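Local coordinates for protein NADH oxidoreductase (Mesorhizobium loti, PDB 3PI7) that probably binds NADPH and acts as an NAD(P)H-dependent oxidoreductase, putatively a quinone reductase of the zinc-binding dehydrogenase family, at residues 8-14 / 117-123; 15-21 / 76-82; 25-31 / 66-72. All coordinates share one frame; numbering follows the deposited sequence.

Interaction 1 of 3, residues 8-14 / 117-123; sequences PSEMKAL and WGSWAEY
Glu122 reaches over to Lys12 with both carboxylate oxygens. OE1 takes the backbone N of Lys12 (3.0 Å) and OE2 takes its NZ (2.8 Å), each donor arriving from above the carboxylate plane. The lysine chain bends at its last torsion (chi4 -68°), which brings NZ back over the acid; NZ also pairs with the C-terminal carboxylate of Pro349. This is the wet side: a water links Glu122 OE1 to Glu10 O, and Pro8 laps the hydroxyl of Tyr123, CD 3.2 Å from OH. The other side is tight and apolar. The selenium of selenomethionine Met11 lies at the edge of the Tyr123 ring, a Met-aromatic contact 5.3 Å from the centroid, while the CB atoms of Ala13 and Ala121 meet at 3.6 Å. With an alanine in place of the glutamate, the Lys12 N-H is likely to lose its acceptor and the ammonium one of its two carboxylates. The backbones are tied by Glu122 N to Lys12 O and by Leu14 N to Trp120 O (2.8 Å). Such pairing, with a single beta bridge at Ala13 and Ala121, joins strand 10-16 to the loop ahead of strand 123-127, within the GroES-like fold.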
loop_
_atom_site.group_PDB
_atom_site.type_symbol
_atom_site.label_atom_id
_atom_site.label_comp_id
_atom_site.label_asym_id
_atom_site.label_seq_id
_atom_site.Cartn_x
_atom_site.Cartn_y
_atom_site.Cartn_z
ATOM N N PRO A 8 -35.009 -24.045 -24.649
ATOM C CA PRO A 8 -34.201 -24.670 -25.720
ATOM C C PRO A 8 -33.108 -25.563 -25.154
ATOM O O PRO A 8 -32.620 -25.321 -24.032
ATOM C CB PRO A 8 -33.544 -23.485 -26.421
ATOM C CG PRO A 8 -34.346 -22.323 -26.066
ATOM C CD PRO A 8 -34.990 -22.572 -24.754
ATOM N N SER A 9 -32.677 -26.541 -25.934
ATOM C CA SER A 9 -31.580 -27.355 -25.449
ATOM C C SER A 9 -30.262 -26.871 -26.071
ATOM O O SER A 9 -29.213 -27.279 -25.615
ATOM C CB SER A 9 -31.827 -28.834 -25.712
ATOM O OG SER A 9 -32.018 -29.097 -27.081
ATOM N N GLU A 10 -30.321 -25.999 -27.092
ATOM C CA GLU A 10 -29.129 -25.468 -27.750
ATOM C C GLU A 10 -29.204 -23.956 -27.778
ATOM O O GLU A 10 -30.293 -23.389 -27.846
ATOM C CB GLU A 10 -29.048 -26.056 -29.169
ATOM C CG GLU A 10 -27.778 -25.768 -29.938
ATOM C CD GLU A 10 -27.613 -26.650 -31.157
ATOM O OE1 GLU A 10 -27.736 -27.888 -31.017
ATOM O OE2 GLU A 10 -27.374 -26.102 -32.255
HETATM N N MSE A 11 -28.055 -23.302 -27.770
HETATM C CA MSE A 11 -28.033 -21.826 -27.828
HETATM C C MSE A 11 -26.792 -21.298 -28.526
HETATM O O MSE A 11 -25.786 -22.003 -28.633
HETATM C CB MSE A 11 -28.062 -21.261 -26.393
HETATM C CG MSE A 11 -26.812 -21.688 -25.559
HETATM SE SE MSE A 11 -26.780 -20.824 -23.885
HETATM C CE MSE A 11 -25.054 -21.329 -23.352
ATOM N N LYS A 12 -26.859 -20.057 -29.005
ATOM C CA LYS A 12 -25.678 -19.413 -29.542
ATOM C C LYS A 12 -25.001 -18.678 -28.388
ATOM O O LYS A 12 -25.671 -18.252 -27.444
ATOM C CB LYS A 12 -25.955 -18.490 -30.741
ATOM C CG LYS A 12 -26.955 -17.367 -30.567
ATOM C CD LYS A 12 -27.081 -16.593 -31.885
ATOM C CE LYS A 12 -27.734 -15.234 -31.762
ATOM N NZ LYS A 12 -29.175 -15.317 -31.418
ATOM N N ALA A 13 -23.666 -18.571 -28.444
ATOM C CA ALA A 13 -22.883 -17.948 -27.391
ATOM C C ALA A 13 -21.527 -17.550 -27.914
ATOM O O ALA A 13 -21.143 -18.027 -28.988
ATOM C CB ALA A 13 -22.727 -18.921 -26.220
ATOM N N LEU A 14 -20.813 -16.666 -27.180
ATOM C CA LEU A 14 -19.428 -16.242 -27.497
ATOM C C LEU A 14 -18.548 -16.997 -26.540
ATOM O O LEU A 14 -18.526 -16.688 -25.338
ATOM C CB LEU A 14 -19.255 -14.716 -27.367
ATOM C CG LEU A 14 -20.238 -13.866 -28.164
ATOM C CD1 LEU A 14 -19.942 -12.403 -27.964
ATOM C CD2 LEU A 14 -20.213 -14.233 -29.678
ATOM N N TRP A 117 -20.800 -19.760 -16.872
ATOM C CA TRP A 117 -21.854 -19.701 -17.899
ATOM C C TRP A 117 -22.205 -18.240 -18.036
ATOM O O TRP A 117 -23.134 -17.750 -17.394
ATOM C CB TRP A 117 -23.075 -20.556 -17.531
ATOM C CG TRP A 117 -22.738 -22.007 -17.507
ATOM C CD1 TRP A 117 -22.508 -22.777 -16.408
ATOM C CD2 TRP A 117 -22.419 -22.815 -18.641
ATOM N NE1 TRP A 117 -22.159 -24.050 -16.791
ATOM C CE2 TRP A 117 -22.058 -24.090 -18.156
ATOM C CE3 TRP A 117 -22.449 -22.600 -20.031
ATOM C CZ2 TRP A 117 -21.725 -25.139 -19.004
ATOM C CZ3 TRP A 117 -22.106 -23.647 -20.878
ATOM C CH2 TRP A 117 -21.748 -24.897 -20.359
ATOM N N GLY A 118 -21.405 -17.552 -18.832
ATOM C CA GLY A 118 -21.464 -16.106 -18.978
ATOM C C GLY A 118 -22.667 -15.513 -19.642
ATOM O O GLY A 118 -23.436 -16.202 -20.312
ATOM N N SER A 119 -22.751 -14.183 -19.566
ATOM C CA SER A 119 -23.894 -13.486 -20.140
ATOM C C SER A 119 -23.832 -13.309 -21.671
ATOM O O SER A 119 -24.808 -12.836 -22.227
ATOM C CB SER A 119 -24.023 -12.115 -19.491
ATOM O OG SER A 119 -22.870 -11.334 -19.735
ATOM N N TRP A 120 -22.708 -13.594 -22.337
ATOM C CA TRP A 120 -22.575 -13.396 -23.802
ATOM C C TRP A 120 -23.052 -14.680 -24.497
ATOM O O TRP A 120 -22.301 -15.407 -25.160
ATOM C CB TRP A 120 -21.146 -13.007 -24.196
ATOM C CG TRP A 120 -20.682 -11.715 -23.597
ATOM C CD1 TRP A 120 -21.403 -10.844 -22.828
ATOM C CD2 TRP A 120 -19.374 -11.170 -23.695
ATOM N NE1 TRP A 120 -20.618 -9.798 -22.437
ATOM C CE2 TRP A 120 -19.368 -9.959 -22.964
ATOM C CE3 TRP A 120 -18.204 -11.584 -24.332
ATOM C CZ2 TRP A 120 -18.237 -9.155 -22.866
ATOM C CZ3 TRP A 120 -17.076 -10.775 -24.239
ATOM C CH2 TRP A 120 -17.091 -9.605 -23.475
ATOM N N ALA A 121 -24.339 -14.955 -24.271
ATOM C CA ALA A 121 -25.007 -16.183 -24.608
ATOM C C ALA A 121 -26.481 -15.976 -24.532
ATOM O O ALA A 121 -26.931 -15.046 -23.868
ATOM C CB ALA A 121 -24.596 -17.245 -23.591
ATOM N N GLU A 122 -27.245 -16.829 -25.197
ATOM C CA GLU A 122 -28.684 -16.723 -25.117
ATOM C C GLU A 122 -29.206 -17.015 -23.713
ATOM O O GLU A 122 -30.242 -16.474 -23.335
ATOM C CB GLU A 122 -29.325 -17.643 -26.146
ATOM C CG GLU A 122 -29.264 -16.979 -27.510
ATOM C CD GLU A 122 -29.817 -17.772 -28.675
ATOM O OE1 GLU A 122 -29.612 -19.004 -28.712
ATOM O OE2 GLU A 122 -30.315 -17.132 -29.626
ATOM N N TYR A 123 -28.518 -17.871 -22.969
ATOM C CA TYR A 123 -28.829 -18.274 -21.597
ATOM C C TYR A 123 -27.565 -18.242 -20.771
ATOM O O TYR A 123 -26.534 -18.766 -21.207
ATOM C CB TYR A 123 -29.452 -19.693 -21.548
ATOM C CG TYR A 123 -30.749 -19.749 -22.323
ATOM C CD1 TYR A 123 -30.748 -19.904 -23.712
ATOM C CD2 TYR A 123 -31.966 -19.516 -21.693
ATOM C CE1 TYR A 123 -31.921 -19.797 -24.456
ATOM C CE2 TYR A 123 -33.150 -19.430 -22.425
ATOM C CZ TYR A 123 -33.122 -19.586 -23.805
ATOM O OH TYR A 123 -34.265 -19.476 -24.533
HETATM O O HOH W 1 -31.696 -21.121 -28.666
#

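Interaction 2 of 3, residues 15-21 / 76-82; sequences LLVGDGY and PRVKGRP. With K (potassium ion), chain G; PO4 (phosphate ion), chain E.
Arg77 lays its guanidinium flat over the backbone of Gly18, whose CA sits 3.7 Å above the centre of the group. A bend at chi3 (-55°) after an extended start turns the head along the 15-21 backbone, where NE bonds to Gly20 O (2.9 Å) and NH2 to Asp19 O, both carbonyls being met from above their planes. Gly20 O is gripped a second time by Arg77 N, from the opposite face, and Gly20 N returns a bond to Arg77 O. In the guanidinium plane, NH2 also points at phosphate O3, with a nearly straight bond. That phosphate, probably from the crystallisation liquor, joins the potassium site: the ion is bound by Asp19 O (2.7 Å), Tyr21 O, phosphate O4 and a water. The arginine thus grips a carbonyl that is also a metal ligand.

Asp19 turns its carboxylate the other way, toward Lys79. OD1 takes the Lys79 N-H on its anti lone pair, almost perfectly straight at 177°. The Lys79 chain runs out extended, then bends at chi4 (72°) to place NZ on an in-plane lone pair of Val17 O (2.8 Å). Tyr21 and Pro76 lie side by side, the proline CB over one ring face in a CH-pi contact 4.1 Å from the centroid.

Toward the strand, Leu16 tucks CD1 against Val78 O (3.5 Å), and its backbone pairs with Arg81 O and Gly80 N around the type II turn 78-81. Leu16 also packs on Phe68 and Ile69 of helix 63-69 and on Leu37 of strand 37-43, while Arg77 NH1 bonds to Ile69 O; the loop 76-82 therefore lies along the end of strand 10-16, close to that helix and ahead of strand 86-94.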
loop_
_atom_site.group_PDB
_atom_site.type_symbol
_atom_site.label_atom_id
_atom_site.label_comp_id
_atom_site.label_asym_id
_atom_site.label_seq_id
_atom_site.Cartn_x
_atom_site.Cartn_y
_atom_site.Cartn_z
ATOM N N LEU A 15 -17.921 -18.066 -27.047
ATOM C CA LEU A 15 -17.172 -19.014 -26.244
ATOM C C LEU A 15 -15.720 -18.680 -26.088
ATOM O O LEU A 15 -15.044 -18.363 -27.062
ATOM C CB LEU A 15 -17.274 -20.395 -26.863
ATOM C CG LEU A 15 -18.663 -20.822 -27.283
ATOM C CD1 LEU A 15 -18.591 -22.121 -28.058
ATOM C CD2 LEU A 15 -19.586 -20.939 -26.082
ATOM N N LEU A 16 -15.218 -18.854 -24.868
ATOM C CA LEU A 16 -13.801 -18.629 -24.578
ATOM C C LEU A 16 -12.922 -19.590 -25.354
ATOM O O LEU A 16 -13.161 -20.802 -25.351
ATOM C CB LEU A 16 -13.536 -18.792 -23.090
ATOM C CG LEU A 16 -14.134 -17.725 -22.223
ATOM C CD1 LEU A 16 -14.282 -18.228 -20.823
ATOM C CD2 LEU A 16 -13.322 -16.418 -22.305
ATOM N N VAL A 17 -11.896 -19.040 -26.015
ATOM C CA VAL A 17 -10.935 -19.832 -26.778
ATOM C C VAL A 17 -9.794 -20.200 -25.829
ATOM O O VAL A 17 -9.220 -21.290 -25.928
ATOM C CB VAL A 17 -10.470 -19.001 -28.004
ATOM C CG1 VAL A 17 -9.233 -19.579 -28.679
ATOM C CG2 VAL A 17 -11.598 -18.857 -29.004
ATOM N N GLY A 18 -9.483 -19.277 -24.928
ATOM C CA GLY A 18 -8.417 -19.452 -23.949
ATOM C C GLY A 18 -8.868 -20.194 -22.714
ATOM O O GLY A 18 -10.056 -20.224 -22.390
ATOM N N ASP A 19 -7.914 -20.831 -22.050
ATOM C CA ASP A 19 -8.134 -21.531 -20.801
ATOM C C ASP A 19 -7.253 -20.910 -19.720
ATOM O O ASP A 19 -6.138 -20.435 -20.022
ATOM C CB ASP A 19 -7.835 -23.033 -20.970
ATOM C CG ASP A 19 -8.466 -23.854 -19.869
ATOM O OD1 ASP A 19 -9.680 -23.691 -19.628
ATOM O OD2 ASP A 19 -7.733 -24.611 -19.200
ATOM N N GLY A 20 -7.737 -20.935 -18.466
ATOM C CA GLY A 20 -6.987 -20.393 -17.337
ATOM C C GLY A 20 -6.565 -18.956 -17.535
ATOM O O GLY A 20 -7.375 -18.101 -17.925
ATOM N N TYR A 21 -5.281 -18.681 -17.265
ATOM C CA TYR A 21 -4.706 -17.347 -17.408
ATOM C C TYR A 21 -3.751 -17.340 -18.573
ATOM O O TYR A 21 -3.277 -18.391 -18.983
ATOM C CB TYR A 21 -3.974 -16.934 -16.127
ATOM C CG TYR A 21 -4.859 -16.919 -14.902
ATOM C CD1 TYR A 21 -5.747 -15.872 -14.672
ATOM C CD2 TYR A 21 -4.810 -17.953 -13.972
ATOM C CE1 TYR A 21 -6.549 -15.843 -13.537
ATOM C CE2 TYR A 21 -5.610 -17.934 -12.834
ATOM C CZ TYR A 21 -6.466 -16.866 -12.615
ATOM O OH TYR A 21 -7.243 -16.814 -11.490
ATOM N N PRO A 76 -9.885 -17.414 -13.536
ATOM C CA PRO A 76 -9.427 -18.114 -14.730
ATOM C C PRO A 76 -10.561 -18.398 -15.724
ATOM O O PRO A 76 -11.725 -18.540 -15.361
ATOM C CB PRO A 76 -8.852 -19.413 -14.167
ATOM C CG PRO A 76 -9.697 -19.688 -12.962
ATOM C CD PRO A 76 -10.045 -18.329 -12.396
ATOM N N ARG A 77 -10.190 -18.494 -16.983
ATOM C CA ARG A 77 -11.110 -18.839 -18.058
ATOM C C ARG A 77 -11.372 -20.331 -18.051
ATOM O O ARG A 77 -10.462 -21.116 -17.761
ATOM C CB ARG A 77 -10.428 -18.471 -19.402
ATOM C CG ARG A 77 -10.286 -16.968 -19.615
ATOM C CD ARG A 77 -9.361 -16.662 -20.799
ATOM N NE ARG A 77 -8.040 -17.295 -20.668
ATOM C CZ ARG A 77 -7.022 -17.065 -21.487
ATOM N NH1 ARG A 77 -7.145 -16.196 -22.477
ATOM N NH2 ARG A 77 -5.877 -17.726 -21.337
ATOM N N VAL A 78 -12.585 -20.732 -18.422
ATOM C CA VAL A 78 -12.878 -22.136 -18.662
ATOM C C VAL A 78 -13.110 -22.205 -20.178
ATOM O O VAL A 78 -14.104 -21.674 -20.665
ATOM C CB VAL A 78 -14.060 -22.712 -17.829
ATOM C CG1 VAL A 78 -14.313 -24.183 -18.195
ATOM C CG2 VAL A 78 -13.767 -22.592 -16.342
ATOM N N LYS A 79 -12.147 -22.756 -20.920
ATOM C CA LYS A 79 -12.257 -22.859 -22.371
ATOM C C LYS A 79 -13.594 -23.472 -22.768
ATOM O O LYS A 79 -14.022 -24.475 -22.200
ATOM C CB LYS A 79 -11.094 -23.695 -22.947
ATOM C CG LYS A 79 -11.192 -23.939 -24.444
ATOM C CD LYS A 79 -9.847 -24.420 -25.031
ATOM C CE LYS A 79 -9.979 -24.752 -26.503
ATOM N NZ LYS A 79 -10.134 -23.540 -27.360
ATOM N N GLY A 80 -14.229 -22.853 -23.748
ATOM C CA GLY A 80 -15.483 -23.327 -24.308
ATOM C C GLY A 80 -16.722 -22.806 -23.620
ATOM O O GLY A 80 -17.835 -23.145 -24.040
ATOM N N ARG A 81 -16.563 -22.029 -22.534
ATOM C CA ARG A 81 -17.716 -21.449 -21.871
ATOM C C ARG A 81 -17.961 -20.063 -22.397
ATOM O O ARG A 81 -17.010 -19.368 -22.740
ATOM C CB ARG A 81 -17.522 -21.377 -20.334
ATOM C CG ARG A 81 -17.263 -22.713 -19.718
ATOM C CD ARG A 81 -18.430 -23.675 -19.868
ATOM N NE ARG A 81 -18.059 -24.936 -19.226
ATOM C CZ ARG A 81 -18.190 -25.158 -17.917
ATOM N NH1 ARG A 81 -18.718 -24.231 -17.128
ATOM N NH2 ARG A 81 -17.740 -26.286 -17.380
ATOM N N PRO A 82 -19.217 -19.626 -22.393
ATOM C CA PRO A 82 -19.508 -18.237 -22.751
ATOM C C PRO A 82 -18.923 -17.296 -21.713
ATOM O O PRO A 82 -18.976 -17.558 -20.491
ATOM C CB PRO A 82 -21.050 -18.174 -22.662
ATOM C CG PRO A 82 -21.503 -19.589 -22.825
ATOM C CD PRO A 82 -20.463 -20.349 -22.056
HETATM K K K G . -3.515 -20.901 -20.088
HETATM P P PO4 E . -2.975 -18.537 -23.331
HETATM O O1 PO4 E . -1.488 -18.106 -22.891
HETATM O O2 PO4 E . -2.941 -19.189 -24.780
HETATM O O3 PO4 E . -3.844 -17.239 -23.423
HETATM O O4 PO4 E . -3.480 -19.597 -22.247
HETATM O O HOH W 2 -4.316 -23.026 -18.701
#

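Interaction 3 of 3, residues 25-31 / 66-72; sequences PSGSALE and VAFIKGQ
The amide of Gln72 overlaps the backbone of Pro25 to Gly27 and binds it through both ends. Its OE1 accepts from Ser26 N (2.7 Å), the N-H arriving from above the amide plane, while NE2 donates to Gly27 O at 2.6 Å, with that oxygen lying in the plane of the amide. The two bonds fix the rotation of the group and tell its oxygen from its nitrogen. With CG beside the backbone N (chi1 -69°) and the rest of the chain extended, the amide reaches straight to the loop; CG also comes near Pro25 CB.

Gly27 O is held again, from the opposite face of its plane, by Lys70 NZ at 3.2 Å. Both donors come from the turn just after helix 63-69, which closes in a Schellman motif: Gly71 takes positive phi, and Gly71 N and Gln72 N bond back to Phe68 O and Ala67 O. Lys70 is bent at chi3 and chi4, bringing NZ within 2.6 Å of Ser26 OG and its CE within 3.1 Å of Ala29 O. Glu31 OE1 makes only a long salt bridge to the same NZ, its other oxygen bonding to Tyr36.

Farther back the contact turns apolar. Leu30 sets CB against Val66 CG1 (3.9 Å) and crosses Ile69 at about a right angle, CD1 to CD1, beside Leu338 of helix 327-338.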
loop_
_atom_site.group_PDB
_atom_site.type_symbol
_atom_site.label_atom_id
_atom_site.label_comp_id
_atom_site.label_asym_id
_atom_site.label_seq_id
_atom_site.Cartn_x
_atom_site.Cartn_y
_atom_site.Cartn_z
ATOM N N PRO A 25 0.562 -11.937 -21.702
ATOM C CA PRO A 25 -0.386 -10.815 -21.532
ATOM C C PRO A 25 -0.153 -9.720 -22.566
ATOM O O PRO A 25 0.985 -9.514 -22.982
ATOM C CB PRO A 25 -0.150 -10.340 -20.090
ATOM C CG PRO A 25 1.192 -10.843 -19.737
ATOM C CD PRO A 25 1.379 -12.130 -20.486
ATOM N N SER A 26 -1.234 -9.060 -23.017
ATOM C CA SER A 26 -1.128 -8.060 -24.075
ATOM C C SER A 26 -1.872 -6.755 -23.789
ATOM O O SER A 26 -2.451 -6.165 -24.703
ATOM C CB SER A 26 -1.612 -8.639 -25.397
ATOM O OG SER A 26 -2.938 -9.116 -25.288
ATOM N N GLY A 27 -1.802 -6.289 -22.549
ATOM C CA GLY A 27 -2.434 -5.033 -22.164
ATOM C C GLY A 27 -3.950 -5.093 -22.113
ATOM O O GLY A 27 -4.543 -6.175 -22.160
ATOM N N SER A 28 -4.582 -3.919 -22.055
ATOM C CA SER A 28 -6.014 -3.791 -21.878
ATOM C C SER A 28 -6.825 -3.478 -23.143
ATOM O O SER A 28 -8.042 -3.594 -23.093
ATOM C CB SER A 28 -6.272 -2.718 -20.826
ATOM O OG SER A 28 -5.764 -1.472 -21.270
ATOM N N ALA A 29 -6.174 -3.086 -24.249
ATOM C CA ALA A 29 -6.864 -2.798 -25.508
ATOM C C ALA A 29 -7.369 -4.091 -26.135
ATOM O O ALA A 29 -6.683 -5.113 -26.098
ATOM C CB ALA A 29 -5.922 -2.085 -26.471
ATOM N N LEU A 30 -8.582 -4.056 -26.653
ATOM C CA LEU A 30 -9.155 -5.216 -27.336
ATOM C C LEU A 30 -9.083 -4.927 -28.810
ATOM O O LEU A 30 -9.898 -4.174 -29.344
ATOM C CB LEU A 30 -10.583 -5.520 -26.875
ATOM C CG LEU A 30 -11.165 -6.825 -27.433
ATOM C CD1 LEU A 30 -10.478 -8.057 -26.822
ATOM C CD2 LEU A 30 -12.650 -6.860 -27.265
ATOM N N GLU A 31 -8.028 -5.434 -29.418
ATOM C CA GLU A 31 -7.683 -5.248 -30.805
ATOM C C GLU A 31 -8.571 -6.117 -31.719
ATOM O O GLU A 31 -8.869 -5.729 -32.848
ATOM C CB GLU A 31 -6.164 -5.551 -31.002
ATOM C CG GLU A 31 -5.690 -7.000 -30.826
ATOM C CD GLU A 31 -5.742 -7.705 -29.475
ATOM O OE1 GLU A 31 -6.156 -7.090 -28.466
ATOM O OE2 GLU A 31 -5.369 -8.900 -29.435
ATOM N N VAL A 66 -13.090 -7.697 -20.812
ATOM C CA VAL A 66 -11.952 -7.628 -21.743
ATOM C C VAL A 66 -10.737 -8.286 -21.080
ATOM O O VAL A 66 -10.147 -9.194 -21.655
ATOM C CB VAL A 66 -11.684 -6.179 -22.176
ATOM C CG1 VAL A 66 -10.425 -6.101 -23.053
ATOM C CG2 VAL A 66 -12.897 -5.622 -22.922
ATOM N N ALA A 67 -10.449 -7.931 -19.819
ATOM C CA ALA A 67 -9.317 -8.524 -19.103
ATOM C C ALA A 67 -9.523 -10.021 -18.946
ATOM O O ALA A 67 -8.592 -10.812 -19.122
ATOM C CB ALA A 67 -9.193 -7.869 -17.715
ATOM N N PHE A 68 -10.768 -10.425 -18.609
ATOM C CA PHE A 68 -11.049 -11.829 -18.388
ATOM C C PHE A 68 -10.853 -12.680 -19.637
ATOM O O PHE A 68 -10.248 -13.750 -19.527
ATOM C CB PHE A 68 -12.465 -11.999 -17.820
ATOM C CG PHE A 68 -12.869 -13.441 -17.696
ATOM C CD1 PHE A 68 -12.333 -14.244 -16.701
ATOM C CD2 PHE A 68 -13.784 -14.003 -18.589
ATOM C CE1 PHE A 68 -12.736 -15.579 -16.564
ATOM C CE2 PHE A 68 -14.167 -15.342 -18.466
ATOM C CZ PHE A 68 -13.623 -16.127 -17.469
ATOM N N ILE A 69 -11.378 -12.260 -20.802
ATOM C CA ILE A 69 -11.280 -13.097 -22.019
ATOM C C ILE A 69 -9.797 -13.219 -22.475
ATOM O O ILE A 69 -9.381 -14.245 -23.040
ATOM C CB ILE A 69 -12.226 -12.608 -23.152
ATOM C CG1 ILE A 69 -11.790 -11.243 -23.742
ATOM C CG2 ILE A 69 -13.668 -12.537 -22.621
ATOM C CD1 ILE A 69 -12.585 -10.748 -24.931
ATOM N N LYS A 70 -9.003 -12.206 -22.124
ATOM C CA LYS A 70 -7.580 -12.168 -22.437
ATOM C C LYS A 70 -6.767 -13.007 -21.463
ATOM O O LYS A 70 -5.570 -13.135 -21.660
ATOM C CB LYS A 70 -7.090 -10.720 -22.424
ATOM C CG LYS A 70 -7.575 -9.940 -23.649
ATOM C CD LYS A 70 -7.264 -8.449 -23.508
ATOM C CE LYS A 70 -6.692 -7.920 -24.794
ATOM N NZ LYS A 70 -5.206 -7.952 -24.788
ATOM N N GLY A 71 -7.412 -13.575 -20.436
ATOM C CA GLY A 71 -6.744 -14.365 -19.392
ATOM C C GLY A 71 -5.914 -13.504 -18.441
ATOM O O GLY A 71 -4.958 -13.981 -17.827
ATOM N N GLN A 72 -6.274 -12.227 -18.341
ATOM C CA GLN A 72 -5.589 -11.180 -17.590
ATOM C C GLN A 72 -6.394 -10.673 -16.384
ATOM O O GLN A 72 -6.066 -9.630 -15.805
ATOM C CB GLN A 72 -5.268 -10.023 -18.537
ATOM C CG GLN A 72 -4.197 -10.452 -19.545
ATOM C CD GLN A 72 -3.968 -9.516 -20.697
ATOM O OE1 GLN A 72 -3.402 -9.901 -21.706
ATOM N NE2 GLN A 72 -4.415 -8.290 -20.602
#

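The first segments follow one another along the chain as 8-14, 15-21 and 25-31, and their partners return in reverse order as 66-72, 76-82 and 117-123, so interaction 3 is nested inside the loop closed by interaction 2, and that inside the loop closed by interaction 1. Interactions 1 and 2 share strand 10-16, their centres about 14 Å apart, and meet where Trp117 and Ala13 pack on Pro82. Interactions 2 and 3 lie about 13 Å apart and join where Pro76 packs on Phe68. Interactions 1 and 3, about 22 Å apart, barely touch, through Trp120 and Ile69. Together they bind strand 10-16 and the loop after it to helix 63-69 and to the loops 76-82 and 117-123.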